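Local coordinates for protein ribonucleoside-diphosphate reductase, alpha chain (Actinobacillus ureae ATCC 25976, PDB 6DQX) that probably reduces ribonucleoside diphosphates to deoxyribonucleotides, as the catalytic alpha subunit of a class Id ribonucleotide reductase, at residues S355-A359 with N360-F364; S498-S501 with Q502-I506; E390-R394 with F395-E399; F85-S88 with S89-S93. One frame throughout, in Å; residues are numbered along the deposited sequence.

Contact 1 of 4, residues S355-A359 with N360-F364; sequences SYLQA and NNIAF
Ile362 N reaches back to Leu357 O at 2.9 Å and Asn361 N to Gln358 O at 3.1 Å, closing the last turn of helix 353-359, while Asn360 is the first residue to leave helical backbone angles. Asn360 gives two hydrogen bonds to one carbonyl. Asn360 N lies 3.2 Å from Tyr356 O, and Asn360 ND2, 2.9 Å from Tyr356 O, makes a nearly straight bond (173°) in the plane of its own amide. With CG anti to the carbonyl carbon (chi1 -72°), the amide is carried back to that oxygen, and the two donors arrive from opposite faces of the carbonyl plane. The same ND2 sits over one face of the Tyr356 ring, displaced toward the rim, with the amide turned 48° from the ring. The two nested backbone bonds, 6→1 and 5→2, make a Schellman motif, with Asn361, at positive phi, as its C' residue. Beyond the turn the chain passes along the Leu357 side chain: CD2 of Leu357 packs against Ile362 CG2 at 3.9 Å, and CD1 meets Phe364 CD2 at 4.2 Å. Tyr356 OH hydrogen-bonds to Asp301, and Ala369 of helix 367-395 packs against Leu357 and Ile362.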
loop_
_atom_site.group_PDB
_atom_site.type_symbol
_atom_site.label_atom_id
_atom_site.label_comp_id
_atom_site.label_asym_id
_atom_site.label_seq_id
_atom_site.Cartn_x
_atom_site.Cartn_y
_atom_site.Cartn_z
ATOM N N SER A 355 -9.787 26.399 32.538
ATOM C CA SER A 355 -10.970 26.394 33.383
ATOM C C SER A 355 -10.654 26.473 34.876
ATOM O O SER A 355 -11.269 27.271 35.592
ATOM C CB SER A 355 -11.880 25.193 33.099
ATOM O OG SER A 355 -12.409 25.284 31.780
ATOM N N TYR A 356 -9.740 25.628 35.347
ATOM C CA TYR A 356 -9.317 25.695 36.738
ATOM C C TYR A 356 -8.792 27.096 37.090
ATOM O O TYR A 356 -9.158 27.655 38.134
ATOM C CB TYR A 356 -8.263 24.629 37.039
ATOM C CG TYR A 356 -7.726 24.711 38.437
ATOM C CD1 TYR A 356 -8.458 24.220 39.504
ATOM C CD2 TYR A 356 -6.509 25.321 38.699
ATOM C CE1 TYR A 356 -7.987 24.316 40.803
ATOM C CE2 TYR A 356 -6.026 25.415 39.996
ATOM C CZ TYR A 356 -6.777 24.913 41.046
ATOM O OH TYR A 356 -6.316 24.994 42.348
ATOM N N LEU A 357 -7.942 27.657 36.233
ATOM C CA LEU A 357 -7.374 28.985 36.511
ATOM C C LEU A 357 -8.462 30.031 36.578
ATOM O O LEU A 357 -8.480 30.853 37.507
ATOM C CB LEU A 357 -6.319 29.383 35.497
ATOM C CG LEU A 357 -5.074 28.500 35.522
ATOM C CD1 LEU A 357 -4.135 28.962 34.448
ATOM C CD2 LEU A 357 -4.381 28.495 36.880
ATOM N N GLN A 358 -9.402 29.975 35.637
ATOM C CA GLN A 358 -10.506 30.951 35.637
ATOM C C GLN A 358 -11.455 30.796 36.805
ATOM O O GLN A 358 -11.933 31.811 37.346
ATOM C CB GLN A 358 -11.244 30.954 34.294
ATOM C CG GLN A 358 -10.404 31.604 33.203
ATOM C CD GLN A 358 -11.114 31.617 31.854
ATOM O OE1 GLN A 358 -12.071 30.891 31.658
ATOM N NE2 GLN A 358 -10.641 32.442 30.934
ATOM N N ALA A 359 -11.688 29.563 37.252
ATOM C CA ALA A 359 -12.533 29.331 38.422
ATOM C C ALA A 359 -11.921 29.949 39.676
ATOM O O ALA A 359 -12.646 30.235 40.632
ATOM C CB ALA A 359 -12.765 27.846 38.654
ATOM N N ASN A 360 -10.600 30.091 39.682
ATOM C CA ASN A 360 -9.851 30.702 40.793
ATOM C C ASN A 360 -9.412 32.134 40.565
ATOM O O ASN A 360 -8.628 32.673 41.351
ATOM C CB ASN A 360 -8.654 29.803 41.124
ATOM C CG ASN A 360 -9.088 28.538 41.806
ATOM O OD1 ASN A 360 -9.244 28.522 43.030
ATOM N ND2 ASN A 360 -9.333 27.471 41.027
ATOM N N ASN A 361 -9.950 32.767 39.530
ATOM C CA ASN A 361 -9.625 34.122 39.161
ATOM C C ASN A 361 -8.120 34.356 38.968
ATOM O O ASN A 361 -7.562 35.360 39.396
ATOM C CB ASN A 361 -10.211 35.091 40.193
ATOM C CG ASN A 361 -10.334 36.488 39.646
ATOM O OD1 ASN A 361 -10.743 36.671 38.500
ATOM N ND2 ASN A 361 -9.990 37.485 40.456
ATOM N N ILE A 362 -7.472 33.413 38.296
ATOM C CA ILE A 362 -6.032 33.470 38.030
ATOM C C ILE A 362 -5.858 33.648 36.541
ATOM O O ILE A 362 -6.461 32.901 35.746
ATOM C CB ILE A 362 -5.306 32.174 38.465
ATOM C CG1 ILE A 362 -5.436 31.955 39.977
ATOM C CG2 ILE A 362 -3.851 32.195 38.029
ATOM C CD1 ILE A 362 -5.069 30.574 40.493
ATOM N N ALA A 363 -5.012 34.607 36.166
ATOM C CA ALA A 363 -4.668 34.824 34.769
ATOM C C ALA A 363 -3.745 33.713 34.263
ATOM O O ALA A 363 -2.844 33.240 34.979
ATOM C CB ALA A 363 -4.010 36.171 34.593
ATOM N N PHE A 364 -3.941 33.292 33.020
ATOM C CA PHE A 364 -3.140 32.198 32.468
ATOM C C PHE A 364 -1.641 32.450 32.583
ATOM O O PHE A 364 -0.900 31.607 33.095
ATOM C CB PHE A 364 -3.514 31.972 30.996
ATOM C CG PHE A 364 -2.833 30.785 30.362
ATOM C CD1 PHE A 364 -1.561 30.895 29.814
ATOM C CD2 PHE A 364 -3.482 29.554 30.315
ATOM C CE1 PHE A 364 -0.950 29.793 29.231
ATOM C CE2 PHE A 364 -2.866 28.444 29.734
ATOM C CZ PHE A 364 -1.611 28.571 29.203
#

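Contact 2 of 4, residues S498-S501 with Q502-I506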
loop_
_atom_site.group_PDB
_atom_site.type_symbol
_atom_site.label_atom_id
_atom_site.label_comp_id
_atom_site.label_asym_id
_atom_site.label_seq_id
_atom_site.Cartn_x
_atom_site.Cartn_y
_atom_site.Cartn_z
ATOM N N SER A 498 -5.246 33.934 21.523
ATOM C CA SER A 498 -4.514 34.895 20.679
ATOM C C SER A 498 -3.900 36.092 21.448
ATOM O O SER A 498 -2.861 36.624 21.052
ATOM C CB SER A 498 -5.419 35.410 19.546
ATOM O OG SER A 498 -6.512 36.143 20.053
ATOM N N GLU A 499 -4.542 36.504 22.532
ATOM C CA GLU A 499 -4.086 37.631 23.358
ATOM C C GLU A 499 -3.039 37.260 24.417
ATOM O O GLU A 499 -2.436 38.138 25.044
ATOM C CB GLU A 499 -5.305 38.277 24.032
ATOM C CG GLU A 499 -6.221 39.000 23.039
ATOM C CD GLU A 499 -7.628 39.287 23.571
ATOM O OE1 GLU A 499 -8.077 38.653 24.564
ATOM O OE2 GLU A 499 -8.312 40.144 22.956
ATOM N N ILE A 500 -2.844 35.960 24.639
ATOM C CA ILE A 500 -1.954 35.455 25.676
ATOM C C ILE A 500 -0.524 35.370 25.147
ATOM O O ILE A 500 -0.291 35.132 23.957
ATOM C CB ILE A 500 -2.499 34.100 26.234
ATOM C CG1 ILE A 500 -3.715 34.368 27.121
ATOM C CG2 ILE A 500 -1.449 33.346 27.044
ATOM C CD1 ILE A 500 -4.596 33.183 27.431
ATOM N N SER A 501 0.436 35.603 26.038
ATOM C CA SER A 501 1.844 35.412 25.749
ATOM C C SER A 501 2.119 33.971 25.349
ATOM O O SER A 501 1.876 33.055 26.135
ATOM C CB SER A 501 2.695 35.708 26.991
ATOM O OG SER A 501 4.039 35.313 26.756
ATOM N N GLN A 502 2.616 33.780 24.138
ATOM C CA GLN A 502 2.955 32.434 23.660
ATOM C C GLN A 502 4.218 31.927 24.329
ATOM O O GLN A 502 4.397 30.700 24.484
ATOM C CB GLN A 502 3.070 32.396 22.135
ATOM C CG GLN A 502 1.812 32.905 21.449
ATOM C CD GLN A 502 0.583 32.086 21.821
ATOM O OE1 GLN A 502 0.530 30.879 21.544
ATOM N NE2 GLN A 502 -0.421 32.734 22.413
ATOM N N LEU A 503 5.070 32.859 24.790
ATOM C CA LEU A 503 6.183 32.470 25.644
ATOM C C LEU A 503 5.675 31.797 26.925
ATOM O O LEU A 503 6.278 30.807 27.370
ATOM C CB LEU A 503 7.108 33.652 25.970
ATOM C CG LEU A 503 8.393 33.312 26.730
ATOM C CD1 LEU A 503 9.250 32.277 26.018
ATOM C CD2 LEU A 503 9.199 34.590 26.978
ATOM N N SER A 504 4.561 32.280 27.480
ATOM C CA SER A 504 3.996 31.668 28.697
ATOM C C SER A 504 3.503 30.235 28.467
ATOM O O SER A 504 3.685 29.358 29.319
ATOM C CB SER A 504 2.929 32.552 29.359
ATOM O OG SER A 504 1.646 32.361 28.804
ATOM N N VAL A 505 2.935 29.991 27.288
ATOM C CA VAL A 505 2.524 28.641 26.890
ATOM C C VAL A 505 3.737 27.698 26.918
ATOM O O VAL A 505 3.703 26.637 27.530
ATOM C CB VAL A 505 1.846 28.667 25.497
ATOM C CG1 VAL A 505 1.700 27.266 24.922
ATOM C CG2 VAL A 505 0.488 29.349 25.599
ATOM N N ILE A 506 4.832 28.136 26.301
ATOM C CA ILE A 506 6.062 27.354 26.225
ATOM C C ILE A 506 6.698 27.158 27.597
ATOM O O ILE A 506 7.093 26.028 27.962
ATOM C CB ILE A 506 7.071 28.032 25.253
ATOM C CG1 ILE A 506 6.491 28.103 23.837
ATOM C CG2 ILE A 506 8.423 27.336 25.255
ATOM C CD1 ILE A 506 5.962 26.819 23.292
#
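Ser501 O takes a hydrogen bond from the hydroxyl of Ser504 at 2.8 Å from OG, with the donor tilted only 15° from the carbonyl plane. Ser504 carries its OG between its own backbone N and carbonyl carbon (chi1 85°), a rotation that turns the hydroxyl back toward the start of the helix. Two backbone groups, Ser504 N and Val505 N, add weak bonds to the same carbonyl. The side chain of Ser501 works on the other end of that serine: Ser501 OG accepts from Ser504 N at 3.2 Å. Each hydroxyl thus bonds to the other residue's backbone. Ile500 lays its CG2 methyl 3.7 Å from Ser504 OG, giving this polar pair an apolar flank.

Gln502 folds back on the preceding backbone. Its chain bends at chi2 (-60°), which brings Gln502 NE2 within 2.9 Å of Ile500 O; the donor stands well above that carbonyl's plane. The far side of the same amide is occupied too, since OE1 accepts from Met525 N, at strand 524-525.

Farther out, Ser501 OG is also hydrogen-bonded to the carbonyls of Cys569 and Leu566, so the residues near the modelled C-terminus help position the hydroxyl. Asp365 packs on both Ser501 and Ser504, and Leu538 of helix 532-544 lies against Gln502 and Leu503. In this barrel-domain region the bond from Ser504 N to Ser501 OG makes a serine N-cap at the start of helix 502-513, taking up an N-H of the first turn that has no carbonyl of an earlier helical turn to bond.

Contact 3 of 4, residues E390-R394 with F395-E399; sequences ELAKR and FGEPE
Arg394 and Phe395 lie side by side and point the same way, the arginine chain running over one face of its neighbour's ring. Starting at the backbone, Arg394 CB is 3.8 Å from Phe395 CD2, at the near part of the ring. CG, held anti to the backbone N (chi1 -170°), comes next and stands over the ring centre, 3.7 Å from the centroid and 13° off the normal, a true CH-pi contact. Arg394 CD moves on toward the far rim and touches Phe395 CE2 and CZ, each at 3.6 Å. Past CD the chain bends at chi3, and the guanidinium ends with its plane 39° from that of the ring. The contact is made by the aliphatic part of the arginine, whose side chain also touches Ile69.

Phe395 is also gripped through its backbone and by Leu391. Phe395 N gives a hydrogen bond to Leu391 O at 2.8 Å, and Leu391 CD2 meets Phe395 CE2 at 3.8 Å. One residue later Gly396 N closes on Ala392 O, also at 2.8 Å. Glu397 CG touches Ala392 CB at 4.0 Å, while the Glu397 carboxylate goes elsewhere, accepting from Gly403 N and Gly405 N. Arg407 packs against both Leu391 and Phe395 and donates to Gly396 O.

Helical bonding thus persists through Gly396 N, and the chain leaves at a residue whose positive phi a glycine accommodates readily: this is the glycine-terminated C-terminal end of the long helix 367-395, at the protein surface.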
loop_
_atom_site.group_PDB
_atom_site.type_symbol
_atom_site.label_atom_id
_atom_site.label_comp_id
_atom_site.label_asym_id
_atom_site.label_seq_id
_atom_site.Cartn_x
_atom_site.Cartn_y
_atom_site.Cartn_z
ATOM N N GLU A 390 1.479 -0.295 42.773
ATOM C CA GLU A 390 0.458 -1.188 43.344
ATOM C C GLU A 390 -0.020 -2.227 42.322
ATOM O O GLU A 390 -0.208 -3.416 42.651
ATOM C CB GLU A 390 -0.778 -0.414 43.820
ATOM C CG GLU A 390 -0.513 0.575 44.947
ATOM C CD GLU A 390 -1.606 1.620 45.145
ATOM O OE1 GLU A 390 -2.631 1.679 44.397
ATOM O OE2 GLU A 390 -1.428 2.414 46.085
ATOM N N LEU A 391 -0.214 -1.772 41.085
ATOM C CA LEU A 391 -0.576 -2.680 40.009
ATOM C C LEU A 391 0.455 -3.785 39.763
ATOM O O LEU A 391 0.077 -4.906 39.428
ATOM C CB LEU A 391 -0.825 -1.914 38.709
ATOM C CG LEU A 391 -2.099 -1.087 38.627
ATOM C CD1 LEU A 391 -2.003 -0.052 37.486
ATOM C CD2 LEU A 391 -3.333 -1.976 38.457
ATOM N N ALA A 392 1.751 -3.471 39.869
ATOM C CA ALA A 392 2.779 -4.495 39.712
ATOM C C ALA A 392 2.738 -5.525 40.863
ATOM O O ALA A 392 2.949 -6.717 40.636
ATOM C CB ALA A 392 4.151 -3.864 39.619
ATOM N N LYS A 393 2.461 -5.058 42.072
ATOM C CA LYS A 393 2.288 -5.956 43.225
ATOM C C LYS A 393 1.110 -6.886 43.025
ATOM O O LYS A 393 1.194 -8.052 43.379
ATOM C CB LYS A 393 2.083 -5.183 44.525
ATOM C CG LYS A 393 3.307 -4.445 44.987
ATOM C CD LYS A 393 3.164 -3.923 46.416
ATOM C CE LYS A 393 4.504 -3.412 46.935
ATOM N NZ LYS A 393 5.135 -2.425 46.006
ATOM N N ARG A 394 0.013 -6.369 42.479
ATOM C CA ARG A 394 -1.192 -7.168 42.259
ATOM C C ARG A 394 -1.076 -8.119 41.057
ATOM O O ARG A 394 -1.456 -9.292 41.156
ATOM C CB ARG A 394 -2.420 -6.274 42.103
ATOM C CG ARG A 394 -3.734 -7.052 42.123
ATOM C CD ARG A 394 -4.953 -6.165 42.368
ATOM N NE ARG A 394 -5.874 -6.759 43.355
ATOM C CZ ARG A 394 -6.404 -6.128 44.414
ATOM N NH1 ARG A 394 -7.222 -6.796 45.224
ATOM N NH2 ARG A 394 -6.159 -4.839 44.676
ATOM N N PHE A 395 -0.567 -7.625 39.926
ATOM C CA PHE A 395 -0.639 -8.354 38.646
ATOM C C PHE A 395 0.701 -8.763 38.025
ATOM O O PHE A 395 0.713 -9.484 37.040
ATOM C CB PHE A 395 -1.418 -7.513 37.611
ATOM C CG PHE A 395 -2.830 -7.178 38.038
ATOM C CD1 PHE A 395 -3.812 -8.169 38.065
ATOM C CD2 PHE A 395 -3.173 -5.896 38.427
ATOM C CE1 PHE A 395 -5.105 -7.869 38.461
ATOM C CE2 PHE A 395 -4.458 -5.592 38.824
ATOM C CZ PHE A 395 -5.429 -6.582 38.844
ATOM N N GLY A 396 1.808 -8.281 38.560
ATOM C CA GLY A 396 3.155 -8.571 38.034
ATOM C C GLY A 396 3.715 -7.458 37.140
ATOM O O GLY A 396 2.958 -6.604 36.631
ATOM N N GLU A 397 5.042 -7.469 36.983
ATOM C CA GLU A 397 5.769 -6.540 36.112
ATOM C C GLU A 397 5.795 -7.165 34.728
ATOM O O GLU A 397 6.033 -8.368 34.580
ATOM C CB GLU A 397 7.215 -6.324 36.598
ATOM C CG GLU A 397 7.343 -5.735 37.990
ATOM C CD GLU A 397 8.702 -5.960 38.635
ATOM O OE1 GLU A 397 9.344 -7.005 38.392
ATOM O OE2 GLU A 397 9.144 -5.077 39.405
ATOM N N PRO A 398 5.564 -6.358 33.688
ATOM C CA PRO A 398 5.761 -6.921 32.364
ATOM C C PRO A 398 7.275 -7.063 32.072
ATOM O O PRO A 398 8.109 -6.524 32.804
ATOM C CB PRO A 398 5.099 -5.876 31.446
ATOM C CG PRO A 398 5.286 -4.597 32.178
ATOM C CD PRO A 398 5.194 -4.932 33.648
ATOM N N GLU A 399 7.604 -7.746 30.993
ATOM C CA GLU A 399 8.999 -8.147 30.699
ATOM C C GLU A 399 10.021 -7.010 30.730
ATOM O O GLU A 399 11.087 -7.174 31.284
ATOM C CB GLU A 399 9.047 -8.882 29.347
ATOM C CG GLU A 399 10.415 -9.414 28.916
ATOM C CD GLU A 399 10.417 -9.940 27.485
ATOM O OE1 GLU A 399 9.390 -10.493 27.041
ATOM O OE2 GLU A 399 11.457 -9.789 26.794
#

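Contact 4 of 4, residues F85-S88 with S89-S93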
loop_
_atom_site.group_PDB
_atom_site.type_symbol
_atom_site.label_atom_id
_atom_site.label_comp_id
_atom_site.label_asym_id
_atom_site.label_seq_id
_atom_site.Cartn_x
_atom_site.Cartn_y
_atom_site.Cartn_z
ATOM N N PHE A 85 -13.355 12.597 35.310
ATOM C CA PHE A 85 -12.735 11.754 34.251
ATOM C C PHE A 85 -13.290 12.045 32.890
ATOM O O PHE A 85 -14.503 12.060 32.705
ATOM C CB PHE A 85 -13.074 10.255 34.422
ATOM C CG PHE A 85 -12.485 9.595 35.614
ATOM C CD1 PHE A 85 -11.459 10.166 36.353
ATOM C CD2 PHE A 85 -12.944 8.332 35.980
ATOM C CE1 PHE A 85 -10.951 9.515 37.446
ATOM C CE2 PHE A 85 -12.426 7.672 37.072
ATOM C CZ PHE A 85 -11.423 8.272 37.813
ATOM N N SER A 86 -12.410 12.151 31.911
ATOM C CA SER A 86 -12.786 12.062 30.510
ATOM C C SER A 86 -12.170 10.770 29.984
ATOM O O SER A 86 -11.036 10.464 30.304
ATOM C CB SER A 86 -12.233 13.272 29.761
ATOM O OG SER A 86 -12.147 13.044 28.372
ATOM N N LEU A 87 -12.922 10.025 29.169
ATOM C CA LEU A 87 -12.443 8.789 28.558
ATOM C C LEU A 87 -12.221 9.047 27.085
ATOM O O LEU A 87 -12.915 9.883 26.476
ATOM C CB LEU A 87 -13.452 7.649 28.738
ATOM C CG LEU A 87 -14.007 7.443 30.141
ATOM C CD1 LEU A 87 -14.956 6.273 30.125
ATOM C CD2 LEU A 87 -12.892 7.227 31.143
ATOM N N SER A 88 -11.255 8.343 26.507
ATOM C CA SER A 88 -10.907 8.539 25.104
ATOM C C SER A 88 -12.027 8.020 24.208
ATOM O O SER A 88 -12.812 7.145 24.611
ATOM C CB SER A 88 -9.618 7.808 24.746
ATOM O OG SER A 88 -9.850 6.415 24.708
ATOM N N SER A 89 -12.068 8.533 22.985
ATOM C CA SER A 89 -13.100 8.084 22.044
ATOM C C SER A 89 -12.997 6.593 21.690
ATOM O O SER A 89 -14.028 5.957 21.596
ATOM C CB SER A 89 -13.205 8.986 20.809
ATOM O OG SER A 89 -12.064 8.945 20.017
ATOM N N PRO A 90 -11.773 6.027 21.523
ATOM C CA PRO A 90 -11.706 4.568 21.350
ATOM C C PRO A 90 -12.261 3.754 22.528
ATOM O O PRO A 90 -12.840 2.698 22.323
ATOM C CB PRO A 90 -10.205 4.302 21.154
ATOM C CG PRO A 90 -9.669 5.577 20.601
ATOM C CD PRO A 90 -10.437 6.632 21.347
ATOM N N ILE A 91 -12.091 4.247 23.758
ATOM C CA ILE A 91 -12.644 3.578 24.932
ATOM C C ILE A 91 -14.181 3.673 24.931
ATOM O O ILE A 91 -14.875 2.657 25.111
ATOM C CB ILE A 91 -12.007 4.158 26.230
ATOM C CG1 ILE A 91 -10.545 3.685 26.305
ATOM C CG2 ILE A 91 -12.807 3.750 27.466
ATOM C CD1 ILE A 91 -9.640 4.435 27.277
ATOM N N TRP A 92 -14.703 4.871 24.710
ATOM C CA TRP A 92 -16.167 5.078 24.591
ATOM C C TRP A 92 -16.718 4.160 23.513
ATOM O O TRP A 92 -17.768 3.525 23.696
ATOM C CB TRP A 92 -16.519 6.513 24.203
ATOM C CG TRP A 92 -16.724 7.451 25.331
ATOM C CD1 TRP A 92 -15.859 8.436 25.747
ATOM C CD2 TRP A 92 -17.863 7.526 26.193
ATOM N NE1 TRP A 92 -16.391 9.105 26.829
ATOM C CE2 TRP A 92 -17.617 8.570 27.120
ATOM C CE3 TRP A 92 -19.063 6.812 26.281
ATOM C CZ2 TRP A 92 -18.528 8.915 28.118
ATOM C CZ3 TRP A 92 -19.978 7.168 27.265
ATOM C CH2 TRP A 92 -19.703 8.205 28.175
ATOM N N SER A 93 -16.006 4.092 22.392
ATOM C CA SER A 93 -16.512 3.325 21.228
ATOM C C SER A 93 -16.446 1.811 21.396
ATOM O O SER A 93 -17.408 1.101 21.019
ATOM C CB SER A 93 -15.802 3.747 19.945
ATOM O OG SER A 93 -16.102 5.094 19.639
HETATM O O HOH W 1 -15.534 11.162 28.552
#
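One ordered water joins strand to helix: its oxygen accepts from Trp92 NE1 at 2.8 Å and from Leu87 N at 2.9 Å. It lies in the plane of the indole, at the edge. Beside it, Leu87 O also faces the indole edge, 3.4 Å from Trp92 CD1, and Leu87 CB packs on the same atom, so the five-membered part of the ring rests along the end of the strand. Ser88 makes the turn into the helix. Ser88 O accepts from Trp92 N in an almost straight bond (3.0 Å, 174°), while Ser88 OG, swung toward the first turn by a chi1 of 72°, accepts from Ile91 N at 3.3 Å, the N-cap bond. The Ile91 side chain crowds that hydroxyl, CG1 lying 3.2 Å from Ser88 OG. At the next residue, Ser89 O is held from opposite faces of its plane by N and OG of Ser93.

The directions of strand 85-87 and of helix segment 89-93 differ by 76°, a sharp change at Ser88. Strand 85-87 runs antiparallel to strand 288-296, where Ser293 touches Leu87 and Ile91; Phe315 of helix 308-327 packs on the same two side chains, and Phe76 and Met80 of helix 72-82 lie against Leu87.

Along the chain the contacts come in the order 4, 1, 3, 2. Contact 1 precedes helix 367-395 and contact 3 lies at its C-terminal end; their centres are 38 Å apart. Contacts 1 and 2 are the pair that touch, with Phe364 CD1 3.7 Å from Ile500 CG2, bringing a helix end and a helix start together. Contacts 2 and 3, 41 Å apart between centres, lie on opposite sides of the chain's centre. Contact 4, at strand 85-87 of the mixed sheet, is nearest the middle. At all four sites a helix starts or ends, held by bonds between near neighbours in sequence.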